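Local structure of enoyl-CoA hydratase (Mycobacterium thermoresistibile, 3T3W) at residues Ile22-Ser27 / Ala31-Asn36; Tyr109-Arg114 / Ala244-Phe249; Leu141-Glu146 / Arg211-Glu216; Glu47-Leu52 / Leu133-Pro138. The protein probably hydrates enoyl-CoA thioesters in lipid metabolism, as a six-subunit member of the crotonase family. All blocks are in the same frame, centred on the assembly; numbering follows the deposited sequence. Where two conformers were deposited one is given.

Contact 1 (Ile22-Ser27 / Ala31-Asn36); sequences IDYDVS and ATITLN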
loop_
_atom_site.group_PDB
_atom_site.type_symbol
_atom_site.label_atom_id
_atom_site.label_comp_id
_atom_site.label_asym_id
_atom_site.label_seq_id
_atom_site.Cartn_x
_atom_site.Cartn_y
_atom_site.Cartn_z
ATOM N N ILE F 22 -15.753 26.255 -24.937
ATOM C CA ILE F 22 -15.971 26.318 -23.465
ATOM C C ILE F 22 -16.515 27.700 -23.107
ATOM O O ILE F 22 -15.923 28.723 -23.512
ATOM C CB ILE F 22 -14.659 26.089 -22.678
ATOM C CG1 ILE F 22 -14.055 24.713 -22.994
ATOM C CG2 ILE F 22 -14.899 26.251 -21.148
ATOM C CD1 ILE F 22 -14.963 23.517 -22.670
ATOM N N ASP F 23 -17.632 27.757 -22.377
ATOM C CA ASP F 23 -18.118 28.999 -21.793
ATOM C C ASP F 23 -17.663 29.061 -20.342
ATOM O O ASP F 23 -17.588 28.040 -19.682
ATOM C CB ASP F 23 -19.642 29.075 -21.883
ATOM C CG ASP F 23 -20.111 29.530 -23.225
ATOM O OD1 ASP F 23 -19.508 30.482 -23.763
ATOM O OD2 ASP F 23 -21.087 28.949 -23.747
ATOM N N TYR F 24 -17.344 30.253 -19.860
ATOM C CA TYR F 24 -16.798 30.429 -18.519
ATOM C C TYR F 24 -17.427 31.652 -17.896
ATOM O O TYR F 24 -17.405 32.739 -18.491
ATOM C CB TYR F 24 -15.291 30.600 -18.599
ATOM C CG TYR F 24 -14.582 30.777 -17.297
ATOM C CD1 TYR F 24 -14.195 29.695 -16.547
ATOM C CD2 TYR F 24 -14.244 32.037 -16.827
ATOM C CE1 TYR F 24 -13.507 29.854 -15.358
ATOM C CE2 TYR F 24 -13.563 32.212 -15.635
ATOM C CZ TYR F 24 -13.187 31.115 -14.902
ATOM O OH TYR F 24 -12.557 31.308 -13.691
ATOM N N ASP F 25 -17.969 31.504 -16.693
ATOM C CA ASP F 25 -18.650 32.631 -15.994
ATOM C C ASP F 25 -18.221 32.582 -14.541
ATOM O O ASP F 25 -18.211 31.501 -13.956
ATOM C CB ASP F 25 -20.188 32.460 -16.012
ATOM C CG ASP F 25 -20.922 33.434 -15.054
ATOM O OD1 ASP F 25 -21.036 34.582 -15.498
ATOM O OD2 ASP F 25 -21.344 33.099 -13.872
ATOM N N VAL F 26 -17.904 33.733 -13.952
ATOM C CA VAL F 26 -17.696 33.815 -12.520
ATOM C C VAL F 26 -18.730 34.777 -11.943
ATOM O O VAL F 26 -18.815 35.943 -12.350
ATOM C CB VAL F 26 -16.284 34.312 -12.167
ATOM C CG1 VAL F 26 -16.135 34.591 -10.655
ATOM C CG2 VAL F 26 -15.247 33.333 -12.665
ATOM N N SER F 27 -19.505 34.289 -10.999
ATOM C CA SER F 27 -20.381 35.155 -10.212
ATOM C C SER F 27 -20.708 34.524 -8.874
ATOM O O SER F 27 -20.765 33.300 -8.766
ATOM C CB SER F 27 -21.654 35.496 -10.974
ATOM O OG SER F 27 -22.311 34.331 -11.374
ATOM N N ALA F 31 -17.356 29.644 -10.190
ATOM C CA ALA F 31 -16.933 29.604 -11.596
ATOM C C ALA F 31 -17.707 28.501 -12.250
ATOM O O ALA F 31 -17.587 27.336 -11.839
ATOM C CB ALA F 31 -15.437 29.297 -11.714
ATOM N N THR F 32 -18.507 28.854 -13.253
ATOM C CA THR F 32 -19.250 27.864 -13.999
ATOM C C THR F 32 -18.570 27.644 -15.361
ATOM O O THR F 32 -18.437 28.599 -16.167
ATOM C CB THR F 32 -20.705 28.292 -14.209
ATOM O OG1 THR F 32 -21.282 28.564 -12.914
ATOM C CG2 THR F 32 -21.473 27.191 -14.924
ATOM N N ILE F 33 -18.110 26.408 -15.562
ATOM C CA ILE F 33 -17.430 25.999 -16.780
ATOM C C ILE F 33 -18.428 25.147 -17.569
ATOM O O ILE F 33 -18.859 24.087 -17.104
ATOM C CB ILE F 33 -16.181 25.131 -16.469
ATOM C CG1 ILE F 33 -15.198 25.871 -15.546
ATOM C CG2 ILE F 33 -15.509 24.650 -17.760
ATOM C CD1 ILE F 33 -14.006 25.064 -15.033
ATOM N N THR F 34 -18.783 25.606 -18.768
ATOM C CA THR F 34 -19.744 24.925 -19.596
ATOM C C THR F 34 -19.128 24.334 -20.864
ATOM O O THR F 34 -18.491 25.061 -21.641
ATOM C CB THR F 34 -20.888 25.881 -20.016
ATOM O OG1 THR F 34 -21.596 26.309 -18.854
ATOM C CG2 THR F 34 -21.859 25.166 -20.982
ATOM N N LEU F 35 -19.325 23.031 -21.075
ATOM C CA LEU F 35 -19.015 22.372 -22.342
ATOM C C LEU F 35 -20.025 22.832 -23.369
ATOM O O LEU F 35 -21.206 22.590 -23.225
ATOM C CB LEU F 35 -19.075 20.858 -22.199
ATOM C CG LEU F 35 -18.275 20.213 -21.055
ATOM C CD1 LEU F 35 -18.475 18.682 -21.114
ATOM C CD2 LEU F 35 -16.813 20.628 -21.120
ATOM N N ASN F 36 -19.555 23.557 -24.382
ATOM C CA ASN F 36 -20.437 24.181 -25.365
ATOM C C ASN F 36 -20.123 23.682 -26.777
ATOM O O ASN F 36 -19.844 24.468 -27.689
ATOM C CB ASN F 36 -20.338 25.699 -25.286
ATOM C CG ASN F 36 -21.420 26.389 -26.084
ATOM O OD1 ASN F 36 -22.513 25.865 -26.221
ATOM N ND2 ASN F 36 -21.092 27.549 -26.668
HETATM O O HOH W 1 -20.950 31.049 -12.018
#
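Ile22 and Leu35 lie side by side and point the same way, with CD1 of Ile22 3.8 Å from CD2 of Leu35. With chi1 at -60° CG1 of Ile22 sits beside the backbone N, which leaves CG2 opposite it and carries CG2 to CG2 of Ile33, at 3.8 Å. Next along the same face comes Tyr24. CG1 of Ile33 lies near the ring plane at its edge, 4.1 Å from CD1 of Tyr24, while OH of Tyr24 reaches to 4.0 Å from CB of Ala31.

The reverse face, carrying Asp23, Asp25, Thr32 and Thr34, is more polar. One water joins the two strands there, at 2.8 Å from OD2 of Asp25 and 2.7 Å from OG1 of Thr32. That same OD2 takes the Ser27 hydroxyl on its syn lone pair, so that oxygen has the Ser27 hydroxyl as a donor and probably the water as well. OG1 of Thr34 is engaged by Arg71.

Two reciprocal backbone pairs, Asp23 with Thr34 and Asp25 with Thr32, fix the register on both sides of the non-hydrogen-bonded pair Tyr24-Ile33; the bond from Thr34 N to Asp23 O is almost straight (178°). Helix 46-61 packs on the apolar face, where Arg58 makes a cation-pi contact with Tyr24. The arrangement is a two-stranded antiparallel beta hairpin, which forms the N-terminal edge of the main sheet of the crotonase fold.

Contact 2 (Tyr109-Arg114 / Ala244-Phe249); sequences YSLRWR and AIQSVF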
loop_
_atom_site.group_PDB
_atom_site.type_symbol
_atom_site.label_atom_id
_atom_site.label_comp_id
_atom_site.label_asym_id
_atom_site.label_seq_id
_atom_site.Cartn_x
_atom_site.Cartn_y
_atom_site.Cartn_z
ATOM N N TYR F 109 -4.297 15.777 -17.417
ATOM C CA TYR F 109 -5.329 16.794 -17.270
ATOM C C TYR F 109 -6.328 16.384 -16.206
ATOM O O TYR F 109 -6.656 17.168 -15.346
ATOM C CB TYR F 109 -6.056 17.000 -18.587
ATOM C CG TYR F 109 -5.387 17.921 -19.616
ATOM C CD1 TYR F 109 -4.077 18.379 -19.480
ATOM C CD2 TYR F 109 -6.083 18.296 -20.771
ATOM C CE1 TYR F 109 -3.479 19.198 -20.451
ATOM C CE2 TYR F 109 -5.486 19.121 -21.742
ATOM C CZ TYR F 109 -4.199 19.560 -21.590
ATOM O OH TYR F 109 -3.596 20.370 -22.581
ATOM N N SER F 110 -6.815 15.153 -16.283
ATOM C CA SER F 110 -7.866 14.700 -15.374
ATOM C C SER F 110 -7.328 14.678 -13.929
ATOM O O SER F 110 -8.032 15.085 -13.001
ATOM C CB SER F 110 -8.444 13.357 -15.799
ATOM O OG SER F 110 -9.296 13.454 -16.932
ATOM N N LEU F 111 -6.084 14.233 -13.731
ATOM C CA LEU F 111 -5.484 14.282 -12.391
ATOM C C LEU F 111 -5.296 15.712 -11.871
ATOM O O LEU F 111 -5.562 15.983 -10.703
ATOM C CB LEU F 111 -4.166 13.486 -12.349
ATOM C CG LEU F 111 -4.343 11.980 -12.224
ATOM C CD1 LEU F 111 -2.979 11.295 -12.466
ATOM C CD2 LEU F 111 -4.917 11.573 -10.854
ATOM N N ARG F 112 -4.897 16.629 -12.743
ATOM C CA ARG F 112 -4.741 17.995 -12.361
ATOM C C ARG F 112 -6.077 18.577 -11.894
ATOM O O ARG F 112 -6.133 19.235 -10.843
ATOM C CB ARG F 112 -4.206 18.829 -13.534
ATOM C CG ARG F 112 -4.113 20.268 -13.140
ATOM C CD ARG F 112 -3.076 21.000 -13.916
ATOM N NE ARG F 112 -3.241 21.005 -15.352
ATOM C CZ ARG F 112 -2.395 20.439 -16.215
ATOM N NH1 ARG F 112 -2.567 20.594 -17.523
ATOM N NH2 ARG F 112 -1.373 19.707 -15.788
ATOM N N TRP F 113 -7.161 18.289 -12.609
ATOM C CA TRP F 113 -8.480 18.805 -12.178
ATOM C C TRP F 113 -8.912 18.212 -10.835
ATOM O O TRP F 113 -9.441 18.927 -9.955
ATOM C CB TRP F 113 -9.519 18.503 -13.229
ATOM C CG TRP F 113 -9.137 19.012 -14.587
ATOM C CD1 TRP F 113 -8.287 20.069 -14.917
ATOM C CD2 TRP F 113 -9.575 18.447 -15.858
ATOM N NE1 TRP F 113 -8.179 20.191 -16.303
ATOM C CE2 TRP F 113 -8.953 19.247 -16.911
ATOM C CE3 TRP F 113 -10.395 17.381 -16.202
ATOM C CZ2 TRP F 113 -9.144 18.956 -18.261
ATOM C CZ3 TRP F 113 -10.586 17.099 -17.554
ATOM C CH2 TRP F 113 -9.973 17.881 -18.563
ATOM N N ARG F 114 -8.686 16.913 -10.683
ATOM C CA ARG F 114 -8.946 16.206 -9.450
ATOM C C ARG F 114 -8.323 16.922 -8.253
ATOM O O ARG F 114 -8.938 16.967 -7.169
ATOM C CB ARG F 114 -8.460 14.750 -9.561
ATOM C CG ARG F 114 -8.782 13.852 -8.374
ATOM C CD ARG F 114 -7.602 13.722 -7.423
ATOM N NE ARG F 114 -7.834 12.635 -6.458
ATOM C CZ ARG F 114 -6.961 12.276 -5.514
ATOM N NH1 ARG F 114 -5.807 12.945 -5.376
ATOM N NH2 ARG F 114 -7.269 11.246 -4.719
ATOM N N ALA F 244 -2.690 3.310 -8.563
ATOM C CA ALA F 244 -3.586 2.450 -9.334
ATOM C C ALA F 244 -3.950 3.094 -10.653
ATOM O O ALA F 244 -3.982 2.443 -11.720
ATOM C CB ALA F 244 -4.850 2.094 -8.518
ATOM N N ILE F 245 -4.198 4.400 -10.627
ATOM C CA ILE F 245 -4.481 5.141 -11.871
ATOM C C ILE F 245 -3.304 5.046 -12.861
ATOM O O ILE F 245 -3.472 4.791 -14.045
ATOM C CB ILE F 245 -4.770 6.630 -11.552
ATOM C CG1 ILE F 245 -6.155 6.772 -10.886
ATOM C CG2 ILE F 245 -4.709 7.460 -12.840
ATOM C CD1 ILE F 245 -7.327 6.556 -11.832
ATOM N N GLN F 246 -2.093 5.204 -12.354
ATOM C CA GLN F 246 -0.911 5.054 -13.181
ATOM C C GLN F 246 -0.781 3.622 -13.737
ATOM O O GLN F 246 -0.447 3.422 -14.940
ATOM C CB GLN F 246 0.343 5.506 -12.426
ATOM C CG GLN F 246 0.384 6.984 -12.027
ATOM C CD GLN F 246 0.327 7.933 -13.199
ATOM O OE1 GLN F 246 0.784 7.619 -14.307
ATOM N NE2 GLN F 246 -0.208 9.143 -12.956
ATOM N N SER F 247 -1.057 2.626 -12.889
ATOM C CA SER F 247 -0.984 1.240 -13.310
ATOM C C SER F 247 -1.942 0.946 -14.449
ATOM O O SER F 247 -1.556 0.305 -15.463
ATOM C CB SER F 247 -1.249 0.309 -12.125
ATOM O OG SER F 247 -0.808 -0.996 -12.392
ATOM N N VAL F 248 -3.189 1.395 -14.316
ATOM C CA VAL F 248 -4.192 1.056 -15.308
ATOM C C VAL F 248 -3.944 1.808 -16.610
ATOM O O VAL F 248 -4.236 1.303 -17.692
ATOM C CB VAL F 248 -5.641 1.225 -14.773
ATOM C CG1 VAL F 248 -6.630 0.823 -15.864
ATOM C CG2 VAL F 248 -5.835 0.332 -13.529
ATOM N N PHE F 249 -3.318 2.971 -16.543
ATOM C CA PHE F 249 -2.960 3.682 -17.770
ATOM C C PHE F 249 -2.100 2.795 -18.676
ATOM O O PHE F 249 -2.371 2.672 -19.862
ATOM C CB PHE F 249 -2.278 5.023 -17.479
ATOM C CG PHE F 249 -1.963 5.799 -18.715
ATOM C CD1 PHE F 249 -2.961 6.442 -19.406
ATOM C CD2 PHE F 249 -0.688 5.831 -19.224
ATOM C CE1 PHE F 249 -2.686 7.174 -20.541
ATOM C CE2 PHE F 249 -0.398 6.568 -20.400
ATOM C CZ PHE F 249 -1.424 7.241 -21.038
#
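This buried helix-to-helix contact belongs to the helical layer of the crotonase fold, where Leu111 on helix 95-115 meets Ile245 and Gln246 on helix 241-263. The same two helices supply three of the four residues of the zinc site, Glu102, His252 and His256, with Glu163 as the fourth; the side chain of Ile245 is about 13 Å from the metal.

One methyl group does all the close touching from the first helix. CD1 of Leu111 lies 4.2 Å from CG2 of Ile245, an ordinary apolar contact, and 3.5 Å from NE2 of Gln246, where a methyl abuts an amide nitrogen. The backbones stay well apart, with the CA atoms of Leu111 and Ile245 at 9.2 Å, which means that side chains alone bridge the gap. Leu111 spans its share with an extended outer bond (chi2 169°). Gln246 does not start out toward helix 95-115; the bend at chi2 (-61°) brings its amide round to the leucine, the two side chains crossing at a slant. The other end of that amide has a partner in the assembly: OE1 is hydrogen-bonded to Arg230 of a third subunit, a bond that should help to fix how the group is turned.

Leu107, one turn before Leu111, extends the seam by packing on both Ile245 and Gln246, and Phe249 adds an edge-to-face stack with Tyr99. Tyr164, from a loop, also touches Leu111. On its other flank helix 95-115 meets helix 46-61, where Trp113 stacks on Trp56, whereas helix 241-263 turns Ser247 and Val248 toward neighbouring subunits.

Contact 3 (Leu141-Glu146 / Arg211-Glu216); sequences LIIAAE and RALAGE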
loop_
_atom_site.group_PDB
_atom_site.type_symbol
_atom_site.label_atom_id
_atom_site.label_comp_id
_atom_site.label_asym_id
_atom_site.label_seq_id
_atom_site.Cartn_x
_atom_site.Cartn_y
_atom_site.Cartn_z
ATOM N N LEU F 141 -18.000 16.302 -6.331
ATOM C CA LEU F 141 -19.387 15.885 -6.235
ATOM C C LEU F 141 -19.977 15.785 -7.636
ATOM O O LEU F 141 -19.573 16.535 -8.561
ATOM C CB LEU F 141 -20.196 16.908 -5.447
ATOM C CG LEU F 141 -19.601 17.415 -4.123
ATOM C CD1 LEU F 141 -20.568 18.416 -3.439
ATOM C CD2 LEU F 141 -19.310 16.262 -3.156
ATOM N N ILE F 142 -20.886 14.828 -7.803
ATOM C CA ILE F 142 -21.660 14.696 -9.057
ATOM C C ILE F 142 -23.166 14.748 -8.781
ATOM O O ILE F 142 -23.697 13.993 -7.940
ATOM C CB ILE F 142 -21.297 13.440 -9.856
ATOM C CG1 ILE F 142 -19.783 13.392 -10.195
ATOM C CG2 ILE F 142 -22.163 13.385 -11.141
ATOM C CD1 ILE F 142 -19.307 12.081 -10.835
ATOM N N ILE F 143 -23.850 15.668 -9.476
ATOM C CA ILE F 143 -25.317 15.742 -9.458
ATOM C C ILE F 143 -25.762 15.277 -10.849
ATOM O O ILE F 143 -25.261 15.783 -11.851
ATOM C CB ILE F 143 -25.791 17.193 -9.162
ATOM C CG1 ILE F 143 -25.127 17.770 -7.863
ATOM C CG2 ILE F 143 -27.346 17.292 -9.080
ATOM C CD1 ILE F 143 -25.358 16.993 -6.587
ATOM N N ALA F 144 -26.652 14.291 -10.919
ATOM C CA ALA F 144 -27.105 13.738 -12.181
ATOM C C ALA F 144 -28.595 13.978 -12.375
ATOM O O ALA F 144 -29.410 13.813 -11.453
ATOM C CB ALA F 144 -26.819 12.242 -12.278
ATOM N N ALA F 145 -28.943 14.338 -13.599
ATOM C CA ALA F 145 -30.340 14.283 -14.002
ATOM C C ALA F 145 -30.890 12.860 -13.963
ATOM O O ALA F 145 -30.164 11.890 -14.214
ATOM C CB ALA F 145 -30.488 14.871 -15.429
ATOM N N GLU F 146 -32.201 12.732 -13.735
ATOM C CA GLU F 146 -32.882 11.422 -13.669
ATOM C C GLU F 146 -32.666 10.632 -14.963
ATOM O O GLU F 146 -32.599 9.423 -14.919
ATOM C CB GLU F 146 -34.430 11.573 -13.345
ATOM N N ARG F 211 -26.351 24.822 -8.760
ATOM C CA ARG F 211 -25.920 26.134 -8.353
ATOM C C ARG F 211 -26.279 26.396 -6.879
ATOM O O ARG F 211 -25.532 27.041 -6.145
ATOM C CB ARG F 211 -26.476 27.220 -9.240
ATOM C CG ARG F 211 -25.784 28.542 -8.927
ATOM C CD ARG F 211 -26.022 29.590 -9.979
ATOM N NE ARG F 211 -25.352 30.823 -9.611
ATOM C CZ ARG F 211 -24.111 31.155 -9.957
ATOM N NH1 ARG F 211 -23.375 30.344 -10.687
ATOM N NH2 ARG F 211 -23.637 32.346 -9.596
ATOM N N ALA F 212 -27.415 25.875 -6.435
ATOM C CA ALA F 212 -27.825 26.080 -5.039
ATOM C C ALA F 212 -26.832 25.398 -4.087
ATOM O O ALA F 212 -26.436 25.957 -3.055
ATOM C CB ALA F 212 -29.251 25.551 -4.802
ATOM N N LEU F 213 -26.429 24.181 -4.444
ATOM C CA LEU F 213 -25.433 23.458 -3.685
ATOM C C LEU F 213 -24.079 24.194 -3.700
ATOM O O LEU F 213 -23.445 24.358 -2.662
ATOM C CB LEU F 213 -25.310 22.027 -4.218
ATOM C CG LEU F 213 -24.197 21.150 -3.627
ATOM C CD1 LEU F 213 -24.439 20.986 -2.128
ATOM C CD2 LEU F 213 -24.110 19.803 -4.360
ATOM N N ALA F 214 -23.651 24.658 -4.874
ATOM C CA ALA F 214 -22.411 25.440 -5.000
ATOM C C ALA F 214 -22.443 26.672 -4.106
ATOM O O ALA F 214 -21.476 26.974 -3.418
ATOM C CB ALA F 214 -22.199 25.838 -6.473
ATOM N N GLY F 215 -23.589 27.346 -4.088
ATOM C CA GLY F 215 -23.781 28.525 -3.231
ATOM C C GLY F 215 -23.667 28.254 -1.753
ATOM O O GLY F 215 -23.082 29.053 -1.033
ATOM N N GLU F 216 -24.216 27.131 -1.320
ATOM C CA GLU F 216 -24.138 26.745 0.065
ATOM C C GLU F 216 -22.674 26.489 0.447
ATOM O O GLU F 216 -22.218 26.976 1.480
ATOM C CB GLU F 216 -25.046 25.543 0.285
ATOM C CG GLU F 216 -24.784 24.708 1.504
ATOM C CD GLU F 216 -25.563 23.419 1.444
ATOM O OE1 GLU F 216 -26.217 23.218 0.404
ATOM O OE2 GLU F 216 -25.538 22.636 2.422
#
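No ring, amide or other flat group takes part where Leu213 meets Leu141 and Ile143; there are no faces or edges to assign, and branched aliphatic side chains make the whole contact. Its focus is CD2 of Leu213. This methyl reaches CD1 of Ile143 at 3.8 Å and CD1 of Leu141 at 3.9 Å, and since those two atoms are 5.9 Å from each other, it settles between them as a small wedge. CD1 of Leu213 is held farther back, 4.8 Å from CD1 of Leu141.

Both strand residues point toward the helix, and Ile142 between them points away. With both torsions of Ile143 turned the same way (chi1 -53°, chi2 -58°), CD1 swings out to the leucine. Leu213 extends from its helix with CG opposite the backbone N (chi1 174°). The backbones remain distant, the CA atoms of Ile143 and Leu213 being 9.6 Å apart.

Ile121 on strand 120-124 and Arg199 on strand 199-201 also touch Leu213, so the leucine rests across several strands of one sheet. Thr182 of a fifth subunit packs on it too, and Arg174 of the same subunit touches Leu141, which places the contact beside a subunit interface. Apolar packing of helix 206-217 on a face of the main sheet, here at strand 141-145, is the alpha/beta layering of the crotonase fold.

Contact 4 (Glu47-Leu52 / Leu133-Pro138); sequences ELLDEL and LLLCWP
Leu49 and Leu52, one turn apart on helix 46-61, close on Leu135 of the short helix 133-136 in the interior of the crotonase fold. In relatives of this family the start of the helix in this position helps to form the oxyanion hole; the three touching leucines here are buried, and the centre of the contact is about 6 Å from the centre of the chain.

The tight part is small. CD2 of Leu52 approaches CD2 of Leu135 to 3.6 Å, and CD2 of Leu49 comes to 4.0 Å from the same methyl, its side chain crossing that of Leu135 at about a right angle. The first bond of Leu52 points toward the partner, and with CG opposite the backbone N (chi1 177°) the side chain extends across to it at a slant; Leu49 reaches it only with the outer branch. The CA atoms of Leu52 and Leu135 are 9.3 Å apart, so this is side-chain contact without close backbones. Trp113 of helix 95-115 and Leu35 of strand 30-35 touch both Leu52 and Leu135 and seal the cluster.

Packing slackens at Leu48, where CD2 of Leu48 stays 5.3 Å from CD1 of Leu135. The far side of helix 46-61 is charged: Glu47 is exposed, Glu51 accepts backbone N-H groups of Met20 and Tyr21, and Asp50 forms a salt bridge with Arg105. At the apolar centre, by contrast, the two CD2 methyls of Leu49 and Leu52 are 4.5 Å apart, with CD2 of Leu135 lodged against both.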
loop_
_atom_site.group_PDB
_atom_site.type_symbol
_atom_site.label_atom_id
_atom_site.label_comp_id
_atom_site.label_asym_id
_atom_site.label_seq_id
_atom_site.Cartn_x
_atom_site.Cartn_y
_atom_site.Cartn_z
ATOM N N GLU F 47 -8.352 20.330 -28.863
ATOM C CA GLU F 47 -8.557 21.735 -28.592
ATOM C C GLU F 47 -9.581 21.929 -27.468
ATOM O O GLU F 47 -9.374 22.749 -26.572
ATOM C CB GLU F 47 -8.976 22.533 -29.826
ATOM C CG GLU F 47 -9.191 24.022 -29.496
ATOM C CD GLU F 47 -9.603 24.867 -30.687
ATOM O OE1 GLU F 47 -9.508 24.351 -31.835
ATOM O OE2 GLU F 47 -9.982 26.056 -30.429
ATOM N N LEU F 48 -10.708 21.206 -27.511
ATOM C CA LEU F 48 -11.675 21.332 -26.425
ATOM C C LEU F 48 -11.023 21.046 -25.061
ATOM O O LEU F 48 -11.231 21.744 -24.096
ATOM C CB LEU F 48 -12.884 20.419 -26.670
ATOM C CG LEU F 48 -14.029 20.511 -25.653
ATOM C CD1 LEU F 48 -15.377 20.196 -26.319
ATOM C CD2 LEU F 48 -13.762 19.617 -24.435
ATOM N N LEU F 49 -10.240 19.980 -24.996
ATOM C CA LEU F 49 -9.599 19.593 -23.733
ATOM C C LEU F 49 -8.563 20.621 -23.275
ATOM O O LEU F 49 -8.497 20.957 -22.090
ATOM C CB LEU F 49 -8.989 18.205 -23.886
ATOM C CG LEU F 49 -10.012 17.064 -23.908
ATOM C CD1 LEU F 49 -9.346 15.744 -24.316
ATOM C CD2 LEU F 49 -10.672 16.927 -22.545
ATOM N N ASP F 50 -7.803 21.182 -24.214
ATOM C CA ASP F 50 -6.887 22.291 -23.872
ATOM C C ASP F 50 -7.644 23.502 -23.318
ATOM O O ASP F 50 -7.228 24.121 -22.331
ATOM C CB ASP F 50 -6.043 22.736 -25.065
ATOM C CG ASP F 50 -5.059 21.690 -25.537
ATOM O OD1 ASP F 50 -4.786 20.702 -24.829
ATOM O OD2 ASP F 50 -4.578 21.871 -26.692
ATOM N N GLU F 51 -8.781 23.820 -23.933
ATOM C CA GLU F 51 -9.570 24.959 -23.515
ATOM C C GLU F 51 -10.218 24.706 -22.136
ATOM O O GLU F 51 -10.301 25.602 -21.263
ATOM C CB GLU F 51 -10.611 25.260 -24.609
ATOM C CG GLU F 51 -11.310 26.556 -24.462
ATOM C CD GLU F 51 -12.307 26.896 -25.588
ATOM O OE1 GLU F 51 -12.339 26.194 -26.622
ATOM O OE2 GLU F 51 -13.066 27.879 -25.379
ATOM N N LEU F 52 -10.664 23.470 -21.939
ATOM C CA LEU F 52 -11.263 23.073 -20.662
ATOM C C LEU F 52 -10.207 23.128 -19.562
ATOM O O LEU F 52 -10.454 23.631 -18.444
ATOM C CB LEU F 52 -11.819 21.641 -20.779
ATOM C CG LEU F 52 -12.446 20.991 -19.533
ATOM C CD1 LEU F 52 -13.523 21.928 -18.919
ATOM C CD2 LEU F 52 -13.068 19.607 -19.807
ATOM N N LEU F 133 -16.483 10.358 -18.712
ATOM C CA LEU F 133 -16.165 10.043 -17.318
ATOM C C LEU F 133 -14.900 10.740 -16.854
ATOM O O LEU F 133 -14.728 11.017 -15.655
ATOM C CB LEU F 133 -16.036 8.529 -17.150
ATOM C CG LEU F 133 -17.336 7.759 -17.475
ATOM C CD1 LEU F 133 -17.031 6.291 -17.696
ATOM C CD2 LEU F 133 -18.347 7.950 -16.320
ATOM N N LEU F 134 -13.989 11.023 -17.780
ATOM C CA LEU F 134 -12.762 11.760 -17.449
ATOM C C LEU F 134 -13.028 13.224 -17.144
ATOM O O LEU F 134 -12.171 13.887 -16.558
ATOM C CB LEU F 134 -11.713 11.635 -18.564
ATOM C CG LEU F 134 -10.773 10.460 -18.449
ATOM C CD1 LEU F 134 -11.552 9.151 -18.584
ATOM C CD2 LEU F 134 -9.645 10.518 -19.452
ATOM N N LEU F 135 -14.225 13.715 -17.473
ATOM C CA LEU F 135 -14.583 15.091 -17.147
ATOM C C LEU F 135 -15.295 15.185 -15.797
ATOM O O LEU F 135 -15.049 16.138 -15.071
ATOM C CB LEU F 135 -15.437 15.714 -18.232
ATOM C CG LEU F 135 -14.891 15.593 -19.683
ATOM C CD1 LEU F 135 -15.762 16.425 -20.652
ATOM C CD2 LEU F 135 -13.407 16.014 -19.766
ATOM N N CYS F 136 -16.187 14.240 -15.470
ATOM C CA CYS F 136 -16.946 14.327 -14.243
ATOM C C CYS F 136 -16.251 13.640 -13.064
ATOM O O CYS F 136 -16.335 14.151 -11.933
ATOM C CB CYS F 136 -18.393 13.810 -14.419
ATOM S SG CYS F 136 -18.563 12.106 -14.932
ATOM N N TRP F 137 -15.577 12.508 -13.264
ATOM C CA TRP F 137 -14.917 11.852 -12.119
ATOM C C TRP F 137 -13.944 12.722 -11.353
ATOM O O TRP F 137 -13.899 12.620 -10.117
ATOM C CB TRP F 137 -14.242 10.542 -12.511
ATOM C CG TRP F 137 -15.146 9.358 -12.686
ATOM C CD1 TRP F 137 -16.362 9.110 -12.099
ATOM C CD2 TRP F 137 -14.829 8.156 -13.445
ATOM N NE1 TRP F 137 -16.855 7.877 -12.457
ATOM C CE2 TRP F 137 -15.964 7.245 -13.267
ATOM C CE3 TRP F 137 -13.764 7.764 -14.236
ATOM C CZ2 TRP F 137 -15.995 6.004 -13.856
ATOM C CZ3 TRP F 137 -13.821 6.514 -14.832
ATOM C CH2 TRP F 137 -14.895 5.649 -14.626
ATOM N N PRO F 138 -13.174 13.598 -12.031
ATOM C CA PRO F 138 -12.261 14.502 -11.272
ATOM C C PRO F 138 -12.964 15.518 -10.350
ATOM O O PRO F 138 -12.329 16.113 -9.491
ATOM C CB PRO F 138 -11.455 15.205 -12.377
ATOM C CG PRO F 138 -11.453 14.150 -13.465
ATOM C CD PRO F 138 -12.860 13.623 -13.471
#

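How the contacts relate
From the N terminus, contact 1 closes first, a hairpin with only a few residues between its strands. Helix 46-61 follows directly and opens contact 4, whose loop runs to helix 133-136 and brings an N-terminal helix onto the core; the two contacts touch where Ile33 and Leu35 meet Leu52 and Leu135. Contact 2 opens inside that loop and closes far beyond it, so contacts 2 and 4 cross, joined by hydrogen bonds between Tyr109 and Asp50 and between Ser110 and Leu134. Contact 3 is nested within contact 2. It shares the main sheet with contact 1, which it meets where Arg211 is hydrogen-bonded to Ser27 O, and both contacts 3 and 4 reach the fifth subunit.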